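Local structure of amphoterin-induced protein 1 (2XOT) at residues F106-L111 against R129-D134; L264-D269 against L329-K334; N21-S26 against S39-L44; N122-V127 against S144-S149. The protein promotes growth and fasciculation of hippocampal neurites as a dimeric neuronal cell-surface protein, whose extracellular leucine-rich repeats and immunoglobulin domain make up this chain. One frame throughout, in Å; residues are numbered along the deposited sequence.

Contact 1: residues F106-L111 against R129-D134; sequences FLFSDL and RNAFED
Ser-109 OG donates to the backbone oxygen Glu-133 O at 2.6 Å, the shortest of three hydrogen bonds that fasten this turn of LRR 3 to the equivalent turn of LRR 4. With chi1 at -68° the hydroxyl swings back beside its backbone N, where a side chain as short as serine's can still meet the carbonyl, 25° from its plane. Two backbone amides make the others. Phe-108 N reaches Ala-131 O at 2.9 Å within the carbonyl plane, whereas Phe-106 N sits well above the plane of the Asn-130 carbonyl, 2.7 Å from Asn-130 O.

On the buried side the rings of Phe-108 and Phe-132 run side by side, their planes 20° apart but slid so far that they barely overlap; CD2 of Phe-108 meets CE1 of Phe-132 at 3.7 Å. Both rings rest on Leu-117 of strand 116-118, so the large aromatics fill the core between repeats; small Ala-131 is consistent with the close approach of the backbones there. Phe-106 stays outside, its ring edge against Glu-133 CB.

Farther out, overlapping type I turns, 106-109 and 108-111, present the amides. A salt bridge from Arg-129 NH1 to Glu-133 OE1 (3.1 Å) spans the partner segment, and Arg-129 NE bonds Asn-160 O. Backbone polarity is thus satisfied from repeat to repeat without a regular sheet, while phenylalanine supplies the hydrophobic filling.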
loop_
_atom_site.group_PDB
_atom_site.type_symbol
_atom_site.label_atom_id
_atom_site.label_comp_id
_atom_site.label_asym_id
_atom_site.label_seq_id
_atom_site.Cartn_x
_atom_site.Cartn_y
_atom_site.Cartn_z
ATOM N N PHE B 106 3.231 23.310 11.608
ATOM C CA PHE B 106 2.140 22.387 11.901
ATOM C C PHE B 106 1.135 22.128 10.772
ATOM O O PHE B 106 0.076 21.554 11.024
ATOM C CB PHE B 106 1.418 22.812 13.180
ATOM C CG PHE B 106 2.348 23.290 14.255
ATOM C CD1 PHE B 106 3.394 22.500 14.677
ATOM C CD2 PHE B 106 2.193 24.543 14.820
ATOM C CE1 PHE B 106 4.268 22.941 15.652
ATOM C CE2 PHE B 106 3.065 24.991 15.791
ATOM C CZ PHE B 106 4.097 24.198 16.208
ATOM N N LEU B 107 1.471 22.492 9.533
ATOM C CA LEU B 107 0.526 22.350 8.406
ATOM C C LEU B 107 0.027 20.921 8.176
ATOM O O LEU B 107 -1.126 20.725 7.806
ATOM C CB LEU B 107 1.138 22.884 7.102
ATOM C CG LEU B 107 0.201 23.068 5.915
ATOM C CD1 LEU B 107 -0.917 24.076 6.230
ATOM C CD2 LEU B 107 0.985 23.515 4.691
ATOM N N PHE B 108 0.882 19.926 8.416
ATOM C CA PHE B 108 0.523 18.521 8.180
ATOM C C PHE B 108 0.405 17.731 9.477
ATOM O O PHE B 108 0.210 16.533 9.446
ATOM C CB PHE B 108 1.565 17.876 7.265
ATOM C CG PHE B 108 1.671 18.538 5.894
ATOM C CD1 PHE B 108 0.637 18.450 4.988
ATOM C CD2 PHE B 108 2.801 19.249 5.533
ATOM C CE1 PHE B 108 0.716 19.058 3.756
ATOM C CE2 PHE B 108 2.883 19.842 4.291
ATOM C CZ PHE B 108 1.832 19.747 3.412
ATOM N N SER B 109 0.495 18.415 10.610
ATOM C CA SER B 109 0.505 17.775 11.923
ATOM C C SER B 109 -0.782 17.067 12.332
ATOM O O SER B 109 -0.761 16.237 13.245
ATOM C CB SER B 109 0.869 18.796 12.990
ATOM O OG SER B 109 2.203 19.174 12.819
ATOM N N ASP B 110 -1.895 17.373 11.671
ATOM C CA ASP B 110 -3.127 16.604 11.897
ATOM C C ASP B 110 -3.061 15.231 11.169
ATOM O O ASP B 110 -3.883 14.359 11.427
ATOM C CB ASP B 110 -4.359 17.394 11.441
ATOM C CG ASP B 110 -4.645 18.620 12.322
ATOM O OD1 ASP B 110 -4.306 18.588 13.521
ATOM O OD2 ASP B 110 -5.208 19.611 11.798
ATOM N N LEU B 111 -2.091 15.042 10.269
ATOM C CA LEU B 111 -1.991 13.772 9.488
ATOM C C LEU B 111 -1.047 12.780 10.136
ATOM O O LEU B 111 0.049 12.475 9.613
ATOM C CB LEU B 111 -1.566 14.041 8.038
ATOM C CG LEU B 111 -2.484 14.955 7.233
ATOM C CD1 LEU B 111 -1.785 15.396 5.944
ATOM C CD2 LEU B 111 -3.842 14.297 6.951
ATOM N N ARG B 129 10.781 22.760 9.399
ATOM C CA ARG B 129 10.685 21.473 10.129
ATOM C C ARG B 129 9.349 21.244 10.831
ATOM O O ARG B 129 8.876 20.095 10.938
ATOM C CB ARG B 129 11.772 21.367 11.184
ATOM C CG ARG B 129 11.579 20.211 12.175
ATOM C CD ARG B 129 11.608 18.834 11.458
ATOM N NE ARG B 129 11.365 17.715 12.369
ATOM C CZ ARG B 129 10.169 17.363 12.848
ATOM N NH1 ARG B 129 9.077 18.042 12.526
ATOM N NH2 ARG B 129 10.056 16.337 13.693
ATOM N N ASN B 130 8.752 22.320 11.337
ATOM C CA ASN B 130 7.508 22.205 12.077
ATOM C C ASN B 130 6.285 21.929 11.205
ATOM O O ASN B 130 5.252 21.544 11.722
ATOM C CB ASN B 130 7.273 23.456 12.938
ATOM C CG ASN B 130 8.228 23.540 14.123
ATOM O OD1 ASN B 130 8.567 24.638 14.571
ATOM N ND2 ASN B 130 8.672 22.377 14.636
ATOM N N ALA B 131 6.375 22.104 9.891
ATOM C CA ALA B 131 5.258 21.708 9.012
ATOM C C ALA B 131 4.921 20.215 9.160
ATOM O O ALA B 131 3.764 19.797 9.000
ATOM C CB ALA B 131 5.559 22.062 7.545
ATOM N N PHE B 132 5.932 19.423 9.483
ATOM C CA PHE B 132 5.798 17.961 9.587
ATOM C C PHE B 132 5.883 17.429 11.014
ATOM O O PHE B 132 6.071 16.234 11.238
ATOM C CB PHE B 132 6.866 17.312 8.748
ATOM C CG PHE B 132 6.989 17.921 7.379
ATOM C CD1 PHE B 132 6.179 17.489 6.339
ATOM C CD2 PHE B 132 7.904 18.921 7.139
ATOM C CE1 PHE B 132 6.280 18.063 5.087
ATOM C CE2 PHE B 132 8.018 19.476 5.892
ATOM C CZ PHE B 132 7.207 19.039 4.861
ATOM N N GLU B 133 5.736 18.320 11.975
ATOM C CA GLU B 133 5.748 17.919 13.376
ATOM C C GLU B 133 4.666 16.877 13.646
ATOM O O GLU B 133 3.530 17.028 13.203
ATOM C CB GLU B 133 5.575 19.141 14.269
ATOM C CG GLU B 133 5.682 18.872 15.745
ATOM C CD GLU B 133 7.082 18.555 16.204
ATOM O OE1 GLU B 133 8.037 18.610 15.389
ATOM O OE2 GLU B 133 7.231 18.254 17.405
ATOM N N ASP B 134 5.077 15.816 14.349
ATOM C CA ASP B 134 4.228 14.733 14.862
ATOM C C ASP B 134 3.746 13.712 13.828
ATOM O O ASP B 134 2.904 12.860 14.111
ATOM C CB ASP B 134 3.066 15.296 15.691
ATOM C CG ASP B 134 3.534 15.860 17.036
ATOM O OD1 ASP B 134 4.248 15.150 17.774
ATOM O OD2 ASP B 134 3.192 17.016 17.350
#

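Contact 2: residues L264-D269 against L329-K334; sequences LTIRCD and LSVELK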
loop_
_atom_site.group_PDB
_atom_site.type_symbol
_atom_site.label_atom_id
_atom_site.label_comp_id
_atom_site.label_asym_id
_atom_site.label_seq_id
_atom_site.Cartn_x
_atom_site.Cartn_y
_atom_site.Cartn_z
ATOM N N LEU B 264 31.294 -1.911 23.658
ATOM C CA LEU B 264 31.241 -1.479 22.262
ATOM C C LEU B 264 30.011 -2.087 21.586
ATOM O O LEU B 264 29.756 -3.275 21.740
ATOM C CB LEU B 264 32.510 -1.986 21.544
ATOM C CG LEU B 264 33.103 -1.244 20.339
ATOM C CD1 LEU B 264 33.955 -2.192 19.501
ATOM C CD2 LEU B 264 32.050 -0.618 19.481
ATOM N N THR B 265 29.261 -1.265 20.846
ATOM C CA THR B 265 28.184 -1.740 19.974
ATOM C C THR B 265 28.501 -1.391 18.524
ATOM O O THR B 265 28.780 -0.224 18.210
ATOM C CB THR B 265 26.822 -1.121 20.347
ATOM O OG1 THR B 265 26.508 -1.432 21.707
ATOM C CG2 THR B 265 25.702 -1.663 19.444
ATOM N N ILE B 266 28.452 -2.397 17.648
ATOM C CA ILE B 266 28.636 -2.192 16.208
ATOM C C ILE B 266 27.383 -2.570 15.407
ATOM O O ILE B 266 26.947 -3.714 15.420
ATOM C CB ILE B 266 29.836 -2.981 15.644
ATOM C CG1 ILE B 266 31.109 -2.598 16.423
ATOM C CG2 ILE B 266 29.934 -2.699 14.129
ATOM C CD1 ILE B 266 32.417 -3.142 15.892
ATOM N N ARG B 267 26.815 -1.584 14.724
ATOM C CA ARG B 267 25.641 -1.786 13.881
ATOM C C ARG B 267 25.966 -2.536 12.584
ATOM O O ARG B 267 27.038 -2.376 12.014
ATOM C CB ARG B 267 25.031 -0.432 13.513
ATOM C CG ARG B 267 24.332 0.271 14.661
ATOM C CD ARG B 267 23.596 1.502 14.172
ATOM N NE ARG B 267 22.471 1.130 13.307
ATOM C CZ ARG B 267 22.464 1.190 11.972
ATOM N NH1 ARG B 267 23.526 1.618 11.284
ATOM N NH2 ARG B 267 21.378 0.809 11.317
ATOM N N CYS B 268 25.029 -3.367 12.142
ATOM C CA CYS B 268 25.052 -3.904 10.798
ATOM C C CYS B 268 24.227 -2.915 9.987
ATOM O O CYS B 268 23.001 -2.954 10.022
ATOM C CB CYS B 268 24.433 -5.293 10.776
ATOM S SG CYS B 268 24.278 -6.050 9.174
ATOM N N ASP B 269 24.926 -2.029 9.272
ATOM C CA ASP B 269 24.354 -0.787 8.720
ATOM C C ASP B 269 23.745 -1.046 7.357
ATOM O O ASP B 269 24.278 -0.616 6.337
ATOM C CB ASP B 269 25.454 0.295 8.641
ATOM C CG ASP B 269 24.939 1.649 8.142
ATOM O OD1 ASP B 269 23.811 2.066 8.453
ATOM O OD2 ASP B 269 25.697 2.309 7.433
ATOM N N LEU B 329 28.232 -7.093 5.042
ATOM C CA LEU B 329 28.936 -5.956 5.618
ATOM C C LEU B 329 29.963 -6.473 6.609
ATOM O O LEU B 329 29.629 -7.233 7.507
ATOM C CB LEU B 329 27.934 -4.999 6.293
ATOM C CG LEU B 329 26.775 -4.581 5.382
ATOM C CD1 LEU B 329 25.746 -3.719 6.076
ATOM C CD2 LEU B 329 27.351 -3.874 4.147
ATOM N N SER B 330 31.203 -6.036 6.434
ATOM C CA SER B 330 32.336 -6.451 7.263
ATOM C C SER B 330 32.770 -5.271 8.148
ATOM O O SER B 330 32.701 -4.111 7.725
ATOM C CB SER B 330 33.495 -6.907 6.365
ATOM N N VAL B 331 33.189 -5.575 9.374
ATOM C CA VAL B 331 33.782 -4.599 10.281
ATOM C C VAL B 331 35.017 -5.253 10.897
ATOM O O VAL B 331 34.946 -6.413 11.294
ATOM C CB VAL B 331 32.782 -4.145 11.390
ATOM C CG1 VAL B 331 31.434 -3.757 10.772
ATOM C CG2 VAL B 331 32.575 -5.236 12.460
ATOM N N GLU B 332 36.147 -4.531 10.917
ATOM C CA GLU B 332 37.386 -5.011 11.534
ATOM C C GLU B 332 37.534 -4.351 12.893
ATOM O O GLU B 332 37.326 -3.143 13.023
ATOM C CB GLU B 332 38.620 -4.713 10.673
ATOM C CG GLU B 332 39.838 -5.555 11.113
ATOM C CD GLU B 332 41.058 -5.451 10.205
ATOM O OE1 GLU B 332 41.117 -4.527 9.348
ATOM O OE2 GLU B 332 41.973 -6.308 10.371
ATOM N N LEU B 333 37.833 -5.157 13.908
ATOM C CA LEU B 333 38.034 -4.676 15.262
ATOM C C LEU B 333 39.493 -4.893 15.593
ATOM O O LEU B 333 40.020 -5.974 15.365
ATOM C CB LEU B 333 37.155 -5.448 16.253
ATOM C CG LEU B 333 37.230 -5.090 17.750
ATOM C CD1 LEU B 333 36.915 -3.623 17.991
ATOM C CD2 LEU B 333 36.278 -5.979 18.552
ATOM N N LYS B 334 40.145 -3.849 16.098
ATOM C CA LYS B 334 41.512 -3.959 16.587
ATOM C C LYS B 334 41.470 -3.661 18.073
ATOM O O LYS B 334 40.836 -2.687 18.497
ATOM C CB LYS B 334 42.418 -2.983 15.848
#
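Ile-266 meets Val-331 tip to tip across the core of the immunoglobulin domain, its CG2 lying 3.8 Å from Val-331 CG1 and about as near to the other methyl. The two segments belong to opposite sheets of an Ig beta sandwich: strand 264-266 pairs with strand 302-305, while strand 326-336 lies between 257-259 and 314-321. They run nearly antiparallel, 162° apart, yet no hydrogen bond joins them, and the interface is made mainly by apolar side chains. Branched aliphatic residues suit such a place, since every second residue of each strand must fill the space between the sheets.

Toward one end Leu-264 and Leu-333 slide past each other in opposite directions, their CD1 methyls 3.6 Å apart. Both leucines carry CG trans to the backbone N (chi1 -152° and 180°), which extends them across the gap. Toward the other end the core holds the Ig disulfide, formed by Cys-268 with Cys-318 of strand 314-321. Trp-279 packs on both Cys-268 and Val-331, the familiar Ig pairing of disulfide and tryptophan.

Where the strand gives way to loop, polar groups appear. Arg-267 NH1 makes a salt bridge to Asp-269 OD1 at 2.9 Å; the N-H points almost straight at the oxygen but comes from above the carboxylate plane. That oxygen also accepts from Ala-188 N, linking the Ig domain to the C-terminal cap of the repeats. Leu-329 closes this edge: its CD1 methyl stands 4.1 Å from Cys-268 SG and 3.4 Å from Asp-269 O, an oxygen that also accepts from Arg-217 NH2.

Contact 3: residues N21-S26 against S39-L44; sequences NILSCS and SYTALL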
loop_
_atom_site.group_PDB
_atom_site.type_symbol
_atom_site.label_atom_id
_atom_site.label_comp_id
_atom_site.label_asym_id
_atom_site.label_seq_id
_atom_site.Cartn_x
_atom_site.Cartn_y
_atom_site.Cartn_z
ATOM N N ASN B 21 -16.546 2.729 -2.980
ATOM C CA ASN B 21 -15.785 3.639 -2.106
ATOM C C ASN B 21 -14.735 4.504 -2.816
ATOM O O ASN B 21 -13.974 5.203 -2.162
ATOM C CB ASN B 21 -15.217 2.904 -0.876
ATOM C CG ASN B 21 -14.145 1.885 -1.209
ATOM O OD1 ASN B 21 -13.742 1.726 -2.358
ATOM N ND2 ASN B 21 -13.638 1.198 -0.167
ATOM N N ILE B 22 -14.739 4.515 -4.144
ATOM C CA ILE B 22 -13.877 5.422 -4.904
ATOM C C ILE B 22 -14.654 6.555 -5.612
ATOM O O ILE B 22 -15.560 6.288 -6.393
ATOM C CB ILE B 22 -13.101 4.643 -5.975
ATOM C CG1 ILE B 22 -12.100 3.691 -5.293
ATOM C CG2 ILE B 22 -12.385 5.607 -6.956
ATOM C CD1 ILE B 22 -11.259 2.914 -6.267
ATOM N N LEU B 23 -14.291 7.815 -5.342
ATOM C CA LEU B 23 -14.864 8.947 -6.092
ATOM C C LEU B 23 -13.806 9.411 -7.050
ATOM O O LEU B 23 -12.732 9.776 -6.629
ATOM C CB LEU B 23 -15.244 10.121 -5.188
ATOM C CG LEU B 23 -16.354 10.015 -4.134
ATOM C CD1 LEU B 23 -17.132 11.328 -4.069
ATOM C CD2 LEU B 23 -17.271 8.802 -4.291
ATOM N N SER B 24 -14.097 9.372 -8.335
ATOM C CA SER B 24 -13.187 9.917 -9.352
ATOM C C SER B 24 -13.823 11.205 -9.884
ATOM O O SER B 24 -14.819 11.140 -10.594
ATOM C CB SER B 24 -12.996 8.884 -10.481
ATOM O OG SER B 24 -12.081 9.319 -11.492
ATOM N N CYS B 25 -13.262 12.362 -9.513
ATOM C CA CYS B 25 -13.814 13.661 -9.905
ATOM C C CYS B 25 -12.746 14.535 -10.616
ATOM O O CYS B 25 -12.678 15.759 -10.423
ATOM C CB CYS B 25 -14.372 14.384 -8.677
ATOM S SG CYS B 25 -15.195 13.358 -7.435
ATOM N N SER B 26 -11.927 13.892 -11.448
ATOM C CA SER B 26 -10.763 14.524 -12.036
ATOM C C SER B 26 -11.099 15.148 -13.373
ATOM O O SER B 26 -12.027 14.704 -14.056
ATOM C CB SER B 26 -9.644 13.492 -12.229
ATOM O OG SER B 26 -9.932 12.613 -13.294
ATOM N N SER B 39 -19.527 9.750 3.312
ATOM C CA SER B 39 -18.629 9.320 4.382
ATOM C C SER B 39 -17.949 7.981 4.112
ATOM O O SER B 39 -16.925 7.681 4.724
ATOM C CB SER B 39 -19.393 9.237 5.697
ATOM O OG SER B 39 -20.629 8.625 5.466
ATOM N N TYR B 40 -18.515 7.181 3.212
ATOM C CA TYR B 40 -17.899 5.903 2.797
ATOM C C TYR B 40 -16.636 6.045 1.924
ATOM O O TYR B 40 -15.963 5.044 1.658
ATOM C CB TYR B 40 -18.945 4.986 2.125
ATOM C CG TYR B 40 -19.612 5.528 0.864
ATOM C CD1 TYR B 40 -18.881 5.795 -0.271
ATOM C CD2 TYR B 40 -20.980 5.737 0.812
ATOM C CE1 TYR B 40 -19.461 6.292 -1.404
ATOM C CE2 TYR B 40 -21.583 6.228 -0.333
ATOM C CZ TYR B 40 -20.824 6.503 -1.438
ATOM O OH TYR B 40 -21.404 6.977 -2.607
ATOM N N THR B 41 -16.303 7.263 1.489
ATOM C CA THR B 41 -15.198 7.476 0.534
ATOM C C THR B 41 -13.834 7.021 1.078
ATOM O O THR B 41 -13.404 7.436 2.191
ATOM C CB THR B 41 -15.124 8.949 0.081
ATOM O OG1 THR B 41 -16.438 9.406 -0.254
ATOM C CG2 THR B 41 -14.254 9.124 -1.150
ATOM N N ALA B 42 -13.180 6.149 0.297
ATOM C CA ALA B 42 -11.844 5.617 0.602
ATOM C C ALA B 42 -10.747 6.352 -0.187
ATOM O O ALA B 42 -9.679 6.629 0.354
ATOM C CB ALA B 42 -11.780 4.097 0.284
ATOM N N LEU B 43 -11.001 6.620 -1.476
ATOM C CA LEU B 43 -10.076 7.380 -2.340
ATOM C C LEU B 43 -10.867 8.486 -2.998
ATOM O O LEU B 43 -11.976 8.254 -3.491
ATOM C CB LEU B 43 -9.427 6.486 -3.401
ATOM C CG LEU B 43 -8.383 7.058 -4.375
ATOM C CD1 LEU B 43 -7.242 6.061 -4.590
ATOM C CD2 LEU B 43 -8.969 7.388 -5.715
ATOM N N LEU B 44 -10.326 9.694 -2.942
ATOM C CA LEU B 44 -10.925 10.850 -3.576
ATOM C C LEU B 44 -9.928 11.455 -4.549
ATOM O O LEU B 44 -8.842 11.940 -4.143
ATOM C CB LEU B 44 -11.345 11.837 -2.482
ATOM C CG LEU B 44 -11.940 13.174 -2.919
ATOM C CD1 LEU B 44 -13.107 12.940 -3.872
ATOM C CD2 LEU B 44 -12.337 13.955 -1.661
#
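Leu-23 packs against Leu-44 on the buried face of a short parallel pairing that joins the N-terminal cap to LRR 1. Leu-44 CD1 sits 3.8 Å from Leu-23 CB and also touches Cys-25 SG, whose disulfide to Cys-16 helps close the cap. Thr-41 crosses Leu-23 at about a right angle, laying its CG2 methyl 3.8 Å from Leu-23 CG. Threonine suits this interior, where its one polar side-chain atom is satisfied by Pro-38 O and its methyl is left to pack on Leu-23.

The face bearing Ile-22 and Leu-43 is looser: Ile-22 CG2 and Leu-43 CD2 approach only to 4.0 Å, side by side, and Leu-43 keeps some exposure. Ile-22 here packs on Tyr-142 of the second subunit. Beside them Asn-21, with CG between its backbone N and carbonyl carbon (chi1 67°), lays its amide over Ala-42 CB and gives OD1 to Tyr-142 OH of the second subunit.

Between the faces Leu-23 N bonds Leu-43 O at 3.0 Å, and Asn-21 O receives Ala-42 N at 2.8 Å and, weakly, Leu-43 N. Because this pairing uses backbone groups, the Asn-21 side chain can bond the second subunit, consistent with dimerisation through the repeat region.

Contact 4: residues N122-V127 against S144-S149; sequences NHIVVV and SQNQIS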
loop_
_atom_site.group_PDB
_atom_site.type_symbol
_atom_site.label_atom_id
_atom_site.label_comp_id
_atom_site.label_asym_id
_atom_site.label_seq_id
_atom_site.Cartn_x
_atom_site.Cartn_y
_atom_site.Cartn_z
ATOM N N ASN B 122 6.092 22.228 -7.143
ATOM C CA ASN B 122 5.380 23.372 -6.562
ATOM C C ASN B 122 6.291 24.626 -6.574
ATOM O O ASN B 122 7.245 24.680 -7.333
ATOM C CB ASN B 122 4.923 23.013 -5.154
ATOM C CG ASN B 122 3.568 22.364 -5.137
ATOM O OD1 ASN B 122 2.557 23.045 -5.313
ATOM N ND2 ASN B 122 3.521 21.035 -4.906
ATOM N N HIS B 123 6.002 25.641 -5.767
ATOM C CA HIS B 123 6.867 26.811 -5.686
ATOM C C HIS B 123 7.487 26.943 -4.303
ATOM O O HIS B 123 7.611 28.042 -3.775
ATOM C CB HIS B 123 6.052 28.073 -6.013
ATOM C CG HIS B 123 5.414 28.046 -7.370
ATOM N ND1 HIS B 123 4.118 28.458 -7.593
ATOM C CD2 HIS B 123 5.893 27.650 -8.574
ATOM C CE1 HIS B 123 3.829 28.327 -8.878
ATOM N NE2 HIS B 123 4.882 27.818 -9.493
ATOM N N ILE B 124 7.880 25.824 -3.701
ATOM C CA ILE B 124 8.363 25.849 -2.339
ATOM C C ILE B 124 9.808 26.335 -2.291
ATOM O O ILE B 124 10.692 25.832 -3.006
ATOM C CB ILE B 124 8.209 24.475 -1.642
ATOM C CG1 ILE B 124 6.728 24.063 -1.587
ATOM C CG2 ILE B 124 8.801 24.525 -0.260
ATOM C CD1 ILE B 124 6.511 22.642 -1.098
ATOM N N VAL B 125 10.042 27.332 -1.449
ATOM C CA VAL B 125 11.360 27.928 -1.327
ATOM C C VAL B 125 12.030 27.512 -0.021
ATOM O O VAL B 125 13.239 27.324 0.026
ATOM C CB VAL B 125 11.294 29.490 -1.438
ATOM C CG1 VAL B 125 12.539 30.101 -0.881
ATOM C CG2 VAL B 125 11.072 29.929 -2.902
ATOM N N VAL B 126 11.248 27.349 1.024
ATOM C CA VAL B 126 11.783 27.111 2.364
ATOM C C VAL B 126 10.962 26.056 3.061
ATOM O O VAL B 126 9.732 26.162 3.107
ATOM C CB VAL B 126 11.731 28.421 3.209
ATOM C CG1 VAL B 126 11.936 28.129 4.684
ATOM C CG2 VAL B 126 12.749 29.396 2.711
ATOM N N VAL B 127 11.644 25.036 3.596
ATOM C CA VAL B 127 11.001 23.929 4.307
ATOM C C VAL B 127 11.121 24.140 5.818
ATOM O O VAL B 127 12.222 24.108 6.362
ATOM C CB VAL B 127 11.656 22.554 3.928
ATOM C CG1 VAL B 127 10.905 21.373 4.604
ATOM C CG2 VAL B 127 11.679 22.369 2.413
ATOM N N SER B 144 10.842 17.222 -4.871
ATOM C CA SER B 144 11.604 17.554 -6.080
ATOM C C SER B 144 10.885 18.628 -6.887
ATOM O O SER B 144 9.702 18.858 -6.696
ATOM C CB SER B 144 11.816 16.315 -6.942
ATOM O OG SER B 144 10.577 15.890 -7.469
ATOM N N GLN B 145 11.617 19.273 -7.786
ATOM C CA GLN B 145 11.122 20.387 -8.608
ATOM C C GLN B 145 10.453 21.455 -7.772
ATOM O O GLN B 145 9.311 21.836 -8.036
ATOM C CB GLN B 145 10.175 19.919 -9.720
ATOM C CG GLN B 145 10.223 18.421 -10.065
ATOM C CD GLN B 145 11.210 18.104 -11.112
ATOM O OE1 GLN B 145 11.562 18.969 -11.899
ATOM N NE2 GLN B 145 11.671 16.848 -11.151
ATOM N N ASN B 146 11.162 21.930 -6.751
ATOM C CA ASN B 146 10.808 23.168 -6.055
ATOM C C ASN B 146 11.985 24.160 -6.163
ATOM O O ASN B 146 12.837 23.983 -7.012
ATOM C CB ASN B 146 10.416 22.857 -4.615
ATOM C CG ASN B 146 9.042 22.234 -4.518
ATOM O OD1 ASN B 146 8.892 21.011 -4.365
ATOM N ND2 ASN B 146 8.026 23.074 -4.600
ATOM N N GLN B 147 12.031 25.217 -5.354
ATOM C CA GLN B 147 13.146 26.169 -5.406
ATOM C C GLN B 147 13.880 26.205 -4.062
ATOM O O GLN B 147 14.287 27.270 -3.593
ATOM C CB GLN B 147 12.630 27.572 -5.753
ATOM C CG GLN B 147 11.900 27.667 -7.088
ATOM C CD GLN B 147 12.857 27.668 -8.272
ATOM O OE1 GLN B 147 12.999 26.659 -8.966
ATOM N NE2 GLN B 147 13.534 28.796 -8.498
ATOM N N ILE B 148 14.058 25.030 -3.465
ATOM C CA ILE B 148 14.639 24.897 -2.140
ATOM C C ILE B 148 16.160 25.058 -2.199
ATOM O O ILE B 148 16.812 24.365 -2.957
ATOM C CB ILE B 148 14.258 23.530 -1.492
ATOM C CG1 ILE B 148 12.724 23.354 -1.444
ATOM C CG2 ILE B 148 14.842 23.417 -0.092
ATOM C CD1 ILE B 148 12.243 21.961 -1.016
ATOM N N SER B 149 16.700 25.969 -1.378
ATOM C CA SER B 149 18.139 26.300 -1.342
ATOM C C SER B 149 18.846 25.854 -0.051
ATOM O O SER B 149 20.079 25.641 -0.070
ATOM C CB SER B 149 18.358 27.812 -1.591
ATOM O OG SER B 149 17.974 28.574 -0.452
HETATM O O HOH W 1 15.350 26.987 1.150
#
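Gln-147 N donates to Ile-124 O at 2.8 Å, a short hydrogen bond between these two loops that approaches 21° off the carbonyl plane. The other direct one, from Asn-122 N to Gln-145 O, is weak and 3.4 Å long. A water accepts from Ser-149 N at 3.0 Å; its link onward to Val-125 O is modelled too short to be relied on.

Asn-122 and Asn-146 occupy the asparagine position of the LxxLxLxxN repeat consensus. A short polar amide suits this site because it turns inward to meet backbone groups: Asn-122 OD1 accepts from Leu-100 N in the preceding repeat. The side chain of Asn-146 is also buried, lying beside residues 122 to 124.

Two positions further on, each of these two repeats has a buried isoleucine, where the consensus expects leucine or a similar aliphatic residue. With chi1 at -56°, Ile-148 turns its CG1-CD1 branch toward Val-127, and its CD1 presses on Val-127 CG2 at 3.5 Å, tighter than usual. Ile-124 CG2 meets Ile-148 CG1 more loosely, at 4.3 Å. On the outer side Val-125 CG2 lies obliquely against Gln-147 CB, 4.0 Å away, and Ile-148 CA sends a CH...O contact to Val-125 O.

The two loops follow the parallel strands 116-118 and 140-142 of LRR 4 and LRR 5; the stacking continues through Ile-148, whose backbone bonds Lys-174 beyond strand 167-169.

Along the chain contact 3 comes first, at the N-terminal cap; contacts 1 and 4 follow with alternating segments, and contact 2 closes the series in the Ig domain. Contacts 1 and 4 have centres about 17 Å apart and touch where Phe-132 CE2 packs on Val-127 CG1, since both span neighbouring turns around LRR 4. Contact 3 lies about 25 Å from contact 1 and 30 Å from contact 4, centre to centre, but belongs to the continuous sheet that runs through all the repeats. Contacts 3 and 4 both reach the second subunit, in keeping with dimerisation through the repeat region. Contact 2, about 50 Å from contact 3, stands in a separate sandwich.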